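Local coordinates for uncharacterized protein (Parabacteroides merdae ATCC 43184, PDB 4OPW) that is of unknown function but, as a putative adhesin with an auto-transporter head GIN domain, probably takes part in cell adhesion, at residues I24-E35 against V91-N102; A183-K194 against Q202-T212. One frame throughout, in Å; residues are numbered along the deposited sequence.

Both contacts join neighbouring rungs of one parallel beta-helix-like stack, and each pairs strands on two faces of it. In contact 1, strands 23-27 and 31-36 lie beside 90-94 and 98-101, although 55 residues separate the two segments. In contact 2 only seven residues intervene, and the chain returns almost at once one rung further on. The centres are about 29 Å apart and the nearest atoms about 16 Å, without touching; on one face, strands 109-114, 130-136, 150-156 and 170-177 fill the gap between 90-94 and 191-197. Each contact carries one 1,2-ethanediol at a turn, probably from the crystallisation liquor and so probably not a functional ligand.

Contact 1 of 2, residues I24-E35 against V91-N102. With EDO (1,2-ethanediol), chain C.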
loop_
_atom_site.group_PDB
_atom_site.type_symbol
_atom_site.label_atom_id
_atom_site.label_comp_id
_atom_site.label_asym_id
_atom_site.label_seq_id
_atom_site.Cartn_x
_atom_site.Cartn_y
_atom_site.Cartn_z
ATOM N N ILE A 24 10.842 3.759 1.153
ATOM C CA ILE A 24 10.235 4.838 1.926
ATOM C C ILE A 24 9.589 4.285 3.196
ATOM O O ILE A 24 8.921 3.250 3.145
ATOM C CB ILE A 24 9.174 5.601 1.062
ATOM C CG1 ILE A 24 9.801 6.252 -0.195
ATOM C CG2 ILE A 24 8.420 6.674 1.909
ATOM C CD1 ILE A 24 8.759 6.710 -1.306
ATOM N N LYS A 25 9.762 4.997 4.315
ATOM C CA LYS A 25 9.143 4.657 5.597
ATOM C C LYS A 25 8.673 5.921 6.279
ATOM O O LYS A 25 9.442 6.871 6.420
ATOM C CB LYS A 25 10.110 3.865 6.491
ATOM C CG LYS A 25 9.533 3.363 7.808
ATOM C CD LYS A 25 10.568 2.494 8.522
ATOM C CE LYS A 25 10.159 2.060 9.907
ATOM N NZ LYS A 25 11.232 1.271 10.573
ATOM N N PHE A 26 7.410 5.955 6.698
ATOM C CA PHE A 26 6.899 7.119 7.437
ATOM C C PHE A 26 5.676 6.700 8.244
ATOM O O PHE A 26 4.990 5.737 7.891
ATOM C CB PHE A 26 6.586 8.323 6.508
ATOM C CG PHE A 26 5.515 8.115 5.449
ATOM C CD1 PHE A 26 5.684 7.176 4.436
ATOM C CD2 PHE A 26 4.408 8.955 5.387
ATOM C CE1 PHE A 26 4.705 6.987 3.456
ATOM C CE2 PHE A 26 3.454 8.809 4.368
ATOM C CZ PHE A 26 3.592 7.796 3.434
ATOM N N ASP A 27 5.414 7.437 9.320
ATOM C CA ASP A 27 4.340 7.167 10.258
ATOM C C ASP A 27 3.762 8.485 10.716
ATOM O O ASP A 27 4.468 9.275 11.328
ATOM C CB ASP A 27 4.916 6.359 11.455
ATOM C CG ASP A 27 3.938 5.891 12.519
ATOM O OD1 ASP A 27 2.719 5.942 12.274
ATOM O OD2 ASP A 27 4.401 5.360 13.549
ATOM N N GLY A 28 2.499 8.726 10.401
ATOM C CA GLY A 28 1.820 9.957 10.809
ATOM C C GLY A 28 0.914 10.462 9.715
ATOM O O GLY A 28 0.927 9.916 8.604
ATOM N N VAL A 29 0.138 11.513 10.018
ATOM C CA VAL A 29 -0.836 12.052 9.085
ATOM C C VAL A 29 -0.114 12.975 8.084
ATOM O O VAL A 29 -0.167 14.206 8.176
ATOM C CB VAL A 29 -2.035 12.705 9.804
ATOM C CG1 VAL A 29 -3.107 13.114 8.789
ATOM C CG2 VAL A 29 -2.615 11.735 10.841
ATOM N N ILE A 30 0.569 12.325 7.121
ATOM C CA ILE A 30 1.370 12.994 6.099
ATOM C C ILE A 30 0.797 12.663 4.745
ATOM O O ILE A 30 0.473 11.510 4.495
ATOM C CB ILE A 30 2.861 12.523 6.220
ATOM C CG1 ILE A 30 3.488 12.976 7.571
ATOM C CG2 ILE A 30 3.724 12.965 5.010
ATOM C CD1 ILE A 30 4.728 12.181 7.966
ATOM N N ASP A 31 0.671 13.672 3.872
ATOM C CA ASP A 31 0.280 13.479 2.485
ATOM C C ASP A 31 1.557 13.297 1.701
ATOM O O ASP A 31 2.265 14.275 1.482
ATOM C CB ASP A 31 -0.538 14.686 1.993
ATOM C CG ASP A 31 -1.796 14.821 2.824
ATOM O OD1 ASP A 31 -2.642 13.901 2.762
ATOM O OD2 ASP A 31 -1.850 15.748 3.687
ATOM N N PHE A 32 1.901 12.056 1.339
ATOM C CA PHE A 32 3.167 11.764 0.664
ATOM C C PHE A 32 2.933 11.486 -0.827
ATOM O O PHE A 32 2.289 10.495 -1.181
ATOM C CB PHE A 32 3.879 10.565 1.348
ATOM C CG PHE A 32 5.355 10.423 1.042
ATOM C CD1 PHE A 32 5.790 10.108 -0.241
ATOM C CD2 PHE A 32 6.302 10.489 2.065
ATOM C CE1 PHE A 32 7.157 9.970 -0.524
ATOM C CE2 PHE A 32 7.659 10.352 1.789
ATOM C CZ PHE A 32 8.082 10.079 0.496
ATOM N N ASN A 33 3.430 12.391 -1.691
ATOM C CA ASN A 33 3.278 12.341 -3.143
ATOM C C ASN A 33 4.589 11.938 -3.782
ATOM O O ASN A 33 5.602 12.629 -3.622
ATOM C CB ASN A 33 2.786 13.711 -3.660
ATOM C CG ASN A 33 1.415 14.029 -3.099
ATOM O OD1 ASN A 33 0.496 13.204 -3.173
ATOM N ND2 ASN A 33 1.264 15.154 -2.402
ATOM N N TYR A 34 4.574 10.803 -4.472
ATOM C CA TYR A 34 5.771 10.233 -5.060
ATOM C C TYR A 34 5.673 10.072 -6.559
ATOM O O TYR A 34 4.625 9.717 -7.100
ATOM C CB TYR A 34 6.061 8.835 -4.414
ATOM C CG TYR A 34 7.205 8.095 -5.071
ATOM C CD1 TYR A 34 8.527 8.378 -4.735
ATOM C CD2 TYR A 34 6.972 7.163 -6.083
ATOM C CE1 TYR A 34 9.589 7.780 -5.415
ATOM C CE2 TYR A 34 8.023 6.563 -6.769
ATOM C CZ TYR A 34 9.330 6.864 -6.426
ATOM O OH TYR A 34 10.340 6.253 -7.123
ATOM N N GLU A 35 6.807 10.282 -7.225
ATOM C CA GLU A 35 6.920 10.026 -8.653
ATOM C C GLU A 35 8.240 9.311 -8.927
ATOM O O GLU A 35 9.260 9.629 -8.307
ATOM C CB GLU A 35 6.789 11.314 -9.481
ATOM C CG GLU A 35 5.345 11.768 -9.664
ATOM C CD GLU A 35 5.145 13.117 -10.332
ATOM O OE1 GLU A 35 5.854 13.406 -11.323
ATOM O OE2 GLU A 35 4.250 13.872 -9.886
ATOM N N VAL A 91 7.619 0.418 0.254
ATOM C CA VAL A 91 6.947 1.496 0.969
ATOM C C VAL A 91 6.364 0.922 2.249
ATOM O O VAL A 91 5.654 -0.097 2.196
ATOM C CB VAL A 91 5.842 2.232 0.141
ATOM C CG1 VAL A 91 5.193 3.376 0.953
ATOM C CG2 VAL A 91 6.380 2.759 -1.197
ATOM N N LYS A 92 6.661 1.568 3.391
ATOM C CA LYS A 92 6.086 1.220 4.688
ATOM C C LYS A 92 5.347 2.474 5.172
ATOM O O LYS A 92 6.002 3.481 5.455
ATOM C CB LYS A 92 7.174 0.736 5.681
ATOM C CG LYS A 92 8.030 -0.405 5.149
ATOM C CD LYS A 92 8.848 -1.080 6.221
ATOM C CE LYS A 92 9.333 -2.421 5.725
ATOM N NZ LYS A 92 10.735 -2.687 6.114
ATOM N N ALA A 93 4.015 2.440 5.194
ATOM C CA ALA A 93 3.212 3.577 5.595
ATOM C C ALA A 93 2.343 3.204 6.795
ATOM O O ALA A 93 1.766 2.114 6.838
ATOM C CB ALA A 93 2.346 4.030 4.423
ATOM N N SER A 94 2.272 4.114 7.784
ATOM C CA SER A 94 1.520 3.919 9.032
ATOM C C SER A 94 0.916 5.230 9.504
ATOM O O SER A 94 1.303 6.297 9.017
ATOM C CB SER A 94 2.464 3.408 10.122
ATOM O OG SER A 94 3.052 2.174 9.757
ATOM N N GLY A 95 -0.015 5.136 10.442
ATOM C CA GLY A 95 -0.562 6.279 11.158
ATOM C C GLY A 95 -1.426 7.253 10.396
ATOM O O GLY A 95 -1.345 8.465 10.628
ATOM N N ASN A 96 -2.311 6.725 9.537
ATOM C CA ASN A 96 -3.301 7.495 8.811
ATOM C C ASN A 96 -2.658 8.463 7.793
ATOM O O ASN A 96 -3.194 9.532 7.503
ATOM C CB ASN A 96 -4.272 8.223 9.786
ATOM C CG ASN A 96 -5.713 8.196 9.330
ATOM O OD1 ASN A 96 -6.019 8.124 8.131
ATOM N ND2 ASN A 96 -6.640 8.280 10.283
ATOM N N ALA A 97 -1.521 8.043 7.222
ATOM C CA ALA A 97 -0.858 8.743 6.136
ATOM C C ALA A 97 -1.598 8.510 4.806
ATOM O O ALA A 97 -2.401 7.571 4.704
ATOM C CB ALA A 97 0.573 8.200 6.001
ATOM N N ASN A 98 -1.344 9.386 3.841
ATOM C CA ASN A 98 -1.820 9.249 2.482
ATOM C C ASN A 98 -0.573 9.062 1.612
ATOM O O ASN A 98 0.270 9.967 1.565
ATOM C CB ASN A 98 -2.644 10.475 2.042
ATOM C CG ASN A 98 -4.020 10.635 2.660
ATOM O OD1 ASN A 98 -4.666 9.686 3.123
ATOM N ND2 ASN A 98 -4.529 11.860 2.624
ATOM N N PHE A 99 -0.386 7.872 1.021
ATOM C CA PHE A 99 0.718 7.665 0.076
ATOM C C PHE A 99 0.126 7.610 -1.321
ATOM O O PHE A 99 -0.754 6.790 -1.576
ATOM C CB PHE A 99 1.564 6.402 0.362
ATOM C CG PHE A 99 2.684 6.250 -0.644
ATOM C CD1 PHE A 99 3.909 6.886 -0.450
ATOM C CD2 PHE A 99 2.513 5.480 -1.793
ATOM C CE1 PHE A 99 4.943 6.756 -1.386
ATOM C CE2 PHE A 99 3.556 5.329 -2.719
ATOM C CZ PHE A 99 4.754 5.993 -2.522
ATOM N N ILE A 100 0.575 8.495 -2.207
ATOM C CA ILE A 100 0.092 8.502 -3.586
ATOM C C ILE A 100 1.266 8.408 -4.558
ATOM O O ILE A 100 2.171 9.250 -4.503
ATOM C CB ILE A 100 -0.774 9.765 -3.912
ATOM C CG1 ILE A 100 -2.055 9.868 -3.022
ATOM C CG2 ILE A 100 -1.141 9.797 -5.398
ATOM C CD1 ILE A 100 -2.840 11.194 -3.166
ATOM N N ALA A 101 1.239 7.418 -5.470
ATOM C CA ALA A 101 2.225 7.318 -6.551
ATOM C C ALA A 101 1.565 7.927 -7.799
ATOM O O ALA A 101 0.543 7.405 -8.278
ATOM C CB ALA A 101 2.641 5.869 -6.775
ATOM N N ASN A 102 2.092 9.069 -8.268
ATOM C CA ASN A 102 1.555 9.825 -9.415
ATOM C C ASN A 102 2.292 9.560 -10.722
ATOM O O ASN A 102 2.274 10.382 -11.648
ATOM C CB ASN A 102 1.568 11.312 -9.106
ATOM C CG ASN A 102 0.459 11.698 -8.171
ATOM O OD1 ASN A 102 -0.699 11.305 -8.361
ATOM N ND2 ASN A 102 0.789 12.451 -7.136
HETATM C C1 EDO C . 3.602 13.533 11.568
HETATM O O1 EDO C . 3.191 13.076 12.852
HETATM C C2 EDO C . 5.092 13.176 11.358
HETATM O O2 EDO C . 5.296 11.809 11.612
HETATM O O HOH W 1 11.293 -1.355 8.450
HETATM O O HOH W 2 5.531 3.107 8.721
HETATM O O HOH W 3 -0.803 12.165 -0.655
HETATM O O HOH W 4 -1.116 13.642 -5.194
HETATM O O HOH W 5 3.492 13.982 -7.226
#
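Phe26 reaches Ala97 and Phe99 because its CG stands between the backbone N and the carbonyl carbon (chi1 62°), swinging the ring inward over the neighbouring rung. Phe26 CE2 presses on Ala97 CB at 3.4 Å, while Phe99 CB comes up to the ring edge, in its plane, 3.9 Å from Phe26 CZ. Phe32 CD2 covers one face of that ring. Phe99 extends its own ring away from its backbone N (chi1 -180°), into a ring of apolar groups. Val91 CG1 sits over the centre of one face, Ile24 CD1 meets the edge 3.8 Å from Phe99 CE1, and Tyr34 CB lies 3.7 Å from Phe99 CZ. The Phe32 ring runs alongside, its plane inclined by 32°, with Phe32 CD1 3.6 Å from Phe99 CE1. Polar groups predominate on the outer face. In one of two Asn98 conformers, so perhaps only part of the time, ND2 donates to Asp31 OD1 (2.8 Å), met nearly along the C-O bond; Asp31 OD2 makes a salt bridge to Lys78. Asn33 OD1 accepts from two waters, one of them shared with Asn102 ND2. Backbone ladders run through both strand pairs, for example Ile100 N to Phe32 O (2.8 Å). Between them Gly28 N donates to Ser94 O (3.0 Å) at the turn, where Gly28 and Gly95 adopt positive phi. In-register parallel ladders on two faces, joined by turns, apolar inside and mostly polar outside, are what adjacent rungs of a parallel beta-helix look like, consistent with the pectate-lyase-like clan.

Contact 2 of 2, residues A183-K194 against Q202-T212; sequences AFGVAVPEVNCK and QIHPTDNLKAT. With EDO (1,2-ethanediol), chain D.
A beta bulge breaks the register between Val188 and Glu190: Val188 pairs with Pro205, but Glu190 pairs with Asn208, so 202-212 spends one extra residue rounding the corner. Pro189 O absorbs the slip, taking a straight hydrogen bond from Asn208 N (2.8 Å) and a weak one from Asp207 N (3.1 Å). At the earlier corner, at 184-185, Gln202 covers one face of the Phe184 ring: Gln202 CB stands over its centre in a CH-pi contact, 3.5 Å from the centroid, and the extended chain carries the amide almost flat to the ring, planes 14° apart. Ile203 O meets the ring edge in plane, 3.4 Å from Phe184 CD1, and Lys222, just past strand 218-221, makes a cation-pi contact with Phe184. Strands 186-188 and 202-205 diverge by 45°, and one water links the two segments, donating to Ala183 O and Val186 O and accepting from His204 N. Past the bulge the ladder is regular, and Val191 forks over the inside. Val191 CG2 touches Pro205 CB (3.6 Å), and CG1 touches Leu209 CD1 (3.7 Å). With CG1 between the backbone N and carbonyl carbon (chi1 59°), Ile203 turns CD1 back toward 191-194, 3.9 Å from Cys193 CB. Tyr173 of strand 170-177 packs on Val191 and Ile203 from the preceding rung, Ile219 of strand 218-221 touches Cys193 and Ile203, and strand 226-232 continues the stack beside 208-214.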
loop_
_atom_site.group_PDB
_atom_site.type_symbol
_atom_site.label_atom_id
_atom_site.label_comp_id
_atom_site.label_asym_id
_atom_site.label_seq_id
_atom_site.Cartn_x
_atom_site.Cartn_y
_atom_site.Cartn_z
ATOM N N ALA A 183 -10.639 -7.814 -6.184
ATOM C CA ALA A 183 -9.748 -8.090 -7.303
ATOM C C ALA A 183 -10.423 -8.851 -8.452
ATOM O O ALA A 183 -9.759 -9.628 -9.138
ATOM C CB ALA A 183 -8.517 -8.852 -6.816
ATOM N N PHE A 184 -11.721 -8.557 -8.736
ATOM C CA PHE A 184 -12.366 -9.144 -9.918
ATOM C C PHE A 184 -11.689 -8.667 -11.224
ATOM O O PHE A 184 -11.713 -9.375 -12.239
ATOM C CB PHE A 184 -13.851 -8.754 -9.976
ATOM C CG PHE A 184 -14.814 -9.501 -9.089
ATOM C CD1 PHE A 184 -14.692 -10.877 -8.903
ATOM C CD2 PHE A 184 -15.905 -8.852 -8.522
ATOM C CE1 PHE A 184 -15.609 -11.577 -8.112
ATOM C CE2 PHE A 184 -16.845 -9.559 -7.758
ATOM C CZ PHE A 184 -16.680 -10.914 -7.547
ATOM N N GLY A 185 -11.096 -7.470 -11.175
ATOM C CA GLY A 185 -10.444 -6.850 -12.329
ATOM C C GLY A 185 -9.083 -7.404 -12.707
ATOM O O GLY A 185 -8.550 -7.044 -13.763
ATOM N N VAL A 186 -8.476 -8.249 -11.848
ATOM C CA VAL A 186 -7.152 -8.803 -12.123
ATOM C C VAL A 186 -7.276 -10.270 -12.560
ATOM O O VAL A 186 -7.608 -11.143 -11.748
ATOM C CB VAL A 186 -6.170 -8.633 -10.921
ATOM C CG1 VAL A 186 -4.804 -9.253 -11.228
ATOM C CG2 VAL A 186 -6.011 -7.158 -10.565
ATOM N N ALA A 187 -6.982 -10.530 -13.838
ATOM C CA ALA A 187 -7.015 -11.891 -14.369
ATOM C C ALA A 187 -5.720 -12.618 -13.996
ATOM O O ALA A 187 -4.614 -12.126 -14.261
ATOM C CB ALA A 187 -7.215 -11.885 -15.872
ATOM N N VAL A 188 -5.865 -13.789 -13.363
ATOM C CA VAL A 188 -4.733 -14.604 -12.907
ATOM C C VAL A 188 -4.969 -16.083 -13.242
ATOM O O VAL A 188 -5.912 -16.634 -12.696
ATOM C CB VAL A 188 -4.463 -14.474 -11.379
ATOM C CG1 VAL A 188 -3.171 -15.198 -11.003
ATOM C CG2 VAL A 188 -4.460 -13.024 -10.893
ATOM N N PRO A 189 -4.070 -16.786 -13.966
ATOM C CA PRO A 189 -4.300 -18.221 -14.224
ATOM C C PRO A 189 -4.280 -19.109 -12.963
ATOM O O PRO A 189 -5.185 -19.928 -12.804
ATOM C CB PRO A 189 -3.159 -18.599 -15.184
ATOM C CG PRO A 189 -2.732 -17.315 -15.801
ATOM C CD PRO A 189 -2.894 -16.295 -14.706
ATOM N N GLU A 190 -3.283 -18.930 -12.061
ATOM C CA GLU A 190 -3.119 -19.757 -10.851
ATOM C C GLU A 190 -3.354 -18.942 -9.589
ATOM O O GLU A 190 -2.538 -18.080 -9.248
ATOM C CB GLU A 190 -1.708 -20.381 -10.801
ATOM C CG GLU A 190 -1.367 -21.326 -11.943
ATOM C CD GLU A 190 -2.291 -22.516 -12.100
ATOM O OE1 GLU A 190 -2.545 -23.221 -11.095
ATOM O OE2 GLU A 190 -2.766 -22.739 -13.235
ATOM N N VAL A 191 -4.464 -19.226 -8.870
ATOM C CA VAL A 191 -4.798 -18.479 -7.655
ATOM C C VAL A 191 -4.882 -19.382 -6.440
ATOM O O VAL A 191 -5.435 -20.493 -6.508
ATOM C CB VAL A 191 -6.141 -17.681 -7.807
ATOM C CG1 VAL A 191 -6.517 -16.909 -6.523
ATOM C CG2 VAL A 191 -6.094 -16.720 -8.992
ATOM N N ASN A 192 -4.334 -18.893 -5.320
ATOM C CA ASN A 192 -4.434 -19.482 -3.995
ATOM C C ASN A 192 -5.152 -18.449 -3.125
ATOM O O ASN A 192 -4.674 -17.321 -3.027
ATOM C CB ASN A 192 -3.054 -19.847 -3.432
ATOM C CG ASN A 192 -2.812 -21.333 -3.376
ATOM O OD1 ASN A 192 -2.624 -22.000 -4.399
ATOM N ND2 ASN A 192 -2.833 -21.888 -2.174
ATOM N N CYS A 193 -6.317 -18.797 -2.551
ATOM C CA CYS A 193 -7.088 -17.847 -1.722
ATOM C C CYS A 193 -7.433 -18.474 -0.399
ATOM O O CYS A 193 -8.019 -19.563 -0.358
ATOM C CB CYS A 193 -8.335 -17.345 -2.447
ATOM S SG CYS A 193 -9.174 -15.958 -1.626
ATOM N N LYS A 194 -7.088 -17.787 0.697
ATOM C CA LYS A 194 -7.319 -18.304 2.039
ATOM C C LYS A 194 -7.919 -17.238 2.949
ATOM O O LYS A 194 -7.414 -16.110 3.003
ATOM C CB LYS A 194 -5.997 -18.841 2.619
ATOM C CG LYS A 194 -6.125 -19.597 3.940
ATOM C CD LYS A 194 -4.747 -20.020 4.440
ATOM C CE LYS A 194 -4.755 -20.482 5.875
ATOM N NZ LYS A 194 -3.378 -20.619 6.421
ATOM N N GLN A 202 -12.920 -11.067 -3.597
ATOM C CA GLN A 202 -13.474 -11.045 -4.968
ATOM C C GLN A 202 -12.307 -11.265 -5.889
ATOM O O GLN A 202 -11.383 -10.451 -5.890
ATOM C CB GLN A 202 -14.176 -9.730 -5.250
ATOM C CG GLN A 202 -15.426 -9.510 -4.398
ATOM C CD GLN A 202 -16.024 -8.149 -4.628
ATOM O OE1 GLN A 202 -15.383 -7.242 -5.168
ATOM N NE2 GLN A 202 -17.264 -7.976 -4.222
ATOM N N ILE A 203 -12.273 -12.390 -6.602
ATOM C CA ILE A 203 -11.082 -12.751 -7.370
ATOM C C ILE A 203 -11.433 -13.234 -8.778
ATOM O O ILE A 203 -12.603 -13.528 -9.055
ATOM C CB ILE A 203 -10.262 -13.822 -6.579
ATOM C CG1 ILE A 203 -11.110 -15.101 -6.320
ATOM C CG2 ILE A 203 -9.706 -13.221 -5.277
ATOM C CD1 ILE A 203 -10.368 -16.233 -5.604
ATOM N N HIS A 204 -10.425 -13.268 -9.677
ATOM C CA HIS A 204 -10.668 -13.669 -11.069
ATOM C C HIS A 204 -9.614 -14.704 -11.538
ATOM O O HIS A 204 -8.732 -14.381 -12.340
ATOM C CB HIS A 204 -10.728 -12.420 -11.980
ATOM C CG HIS A 204 -10.968 -12.683 -13.436
ATOM N ND1 HIS A 204 -11.628 -13.820 -13.880
ATOM C CD2 HIS A 204 -10.657 -11.919 -14.507
ATOM C CE1 HIS A 204 -11.646 -13.732 -15.200
ATOM N NE2 HIS A 204 -11.083 -12.602 -15.622
ATOM N N PRO A 205 -9.691 -15.956 -11.013
ATOM C CA PRO A 205 -8.797 -17.027 -11.513
ATOM C C PRO A 205 -9.212 -17.424 -12.931
ATOM O O PRO A 205 -10.404 -17.461 -13.205
ATOM C CB PRO A 205 -9.008 -18.180 -10.513
ATOM C CG PRO A 205 -10.051 -17.720 -9.552
ATOM C CD PRO A 205 -10.709 -16.505 -10.097
ATOM N N THR A 206 -8.256 -17.655 -13.846
ATOM C CA THR A 206 -8.615 -17.994 -15.231
ATOM C C THR A 206 -8.231 -19.439 -15.590
ATOM O O THR A 206 -8.500 -19.879 -16.713
ATOM C CB THR A 206 -8.037 -16.993 -16.233
ATOM O OG1 THR A 206 -6.614 -17.060 -16.186
ATOM C CG2 THR A 206 -8.549 -15.569 -16.004
ATOM N N ASP A 207 -7.651 -20.200 -14.641
ATOM C CA ASP A 207 -7.333 -21.597 -14.932
ATOM C C ASP A 207 -7.586 -22.469 -13.704
ATOM O O ASP A 207 -8.354 -23.438 -13.801
ATOM C CB ASP A 207 -5.886 -21.767 -15.431
ATOM C CG ASP A 207 -5.543 -23.206 -15.771
ATOM O OD1 ASP A 207 -6.229 -23.791 -16.637
ATOM O OD2 ASP A 207 -4.638 -23.767 -15.124
ATOM N N ASN A 208 -6.943 -22.137 -12.557
ATOM C CA ASN A 208 -7.127 -22.924 -11.346
ATOM C C ASN A 208 -7.187 -22.060 -10.112
ATOM O O ASN A 208 -6.461 -21.066 -10.003
ATOM C CB ASN A 208 -6.026 -23.961 -11.177
ATOM C CG ASN A 208 -6.430 -25.096 -10.276
ATOM O OD1 ASN A 208 -7.218 -25.975 -10.649
ATOM N ND2 ASN A 208 -5.908 -25.099 -9.066
ATOM N N LEU A 209 -8.040 -22.478 -9.181
ATOM C CA LEU A 209 -8.219 -21.823 -7.900
ATOM C C LEU A 209 -8.163 -22.841 -6.776
ATOM O O LEU A 209 -8.908 -23.817 -6.788
ATOM C CB LEU A 209 -9.572 -21.071 -7.844
ATOM C CG LEU A 209 -10.036 -20.598 -6.443
ATOM C CD1 LEU A 209 -9.099 -19.524 -5.866
ATOM C CD2 LEU A 209 -11.507 -20.140 -6.449
ATOM N N LYS A 210 -7.283 -22.584 -5.796
ATOM C CA LYS A 210 -7.191 -23.378 -4.575
ATOM C C LYS A 210 -7.750 -22.490 -3.464
ATOM O O LYS A 210 -7.177 -21.431 -3.183
ATOM C CB LYS A 210 -5.755 -23.843 -4.312
ATOM C CG LYS A 210 -5.268 -24.876 -5.324
ATOM C CD LYS A 210 -3.887 -25.301 -4.986
ATOM C CE LYS A 210 -3.278 -26.195 -6.017
ATOM N NZ LYS A 210 -2.053 -26.783 -5.462
ATOM N N ALA A 211 -8.907 -22.871 -2.901
ATOM C CA ALA A 211 -9.578 -22.061 -1.881
ATOM C C ALA A 211 -9.660 -22.753 -0.534
ATOM O O ALA A 211 -10.037 -23.933 -0.449
ATOM C CB ALA A 211 -10.980 -21.693 -2.360
ATOM N N THR A 212 -9.311 -22.003 0.529
ATOM C CA THR A 212 -9.372 -22.509 1.902
ATOM C C THR A 212 -10.075 -21.488 2.783
ATOM O O THR A 212 -9.656 -20.333 2.835
ATOM C CB THR A 212 -7.976 -22.849 2.458
ATOM O OG1 THR A 212 -7.221 -23.582 1.482
ATOM C CG2 THR A 212 -8.052 -23.640 3.777
HETATM C C1 EDO D . -7.036 -14.376 -19.313
HETATM O O1 EDO D . -7.778 -13.244 -18.899
HETATM C C2 EDO D . -5.615 -14.324 -18.719
HETATM O O2 EDO D . -5.580 -14.964 -17.451
HETATM O O HOH W 6 -8.010 -11.695 -9.090
HETATM O O HOH W 7 -13.459 -6.581 -7.390
HETATM O O HOH W 8 -4.467 -22.898 -8.015
HETATM O O HOH W 9 -5.927 -22.004 -0.384
#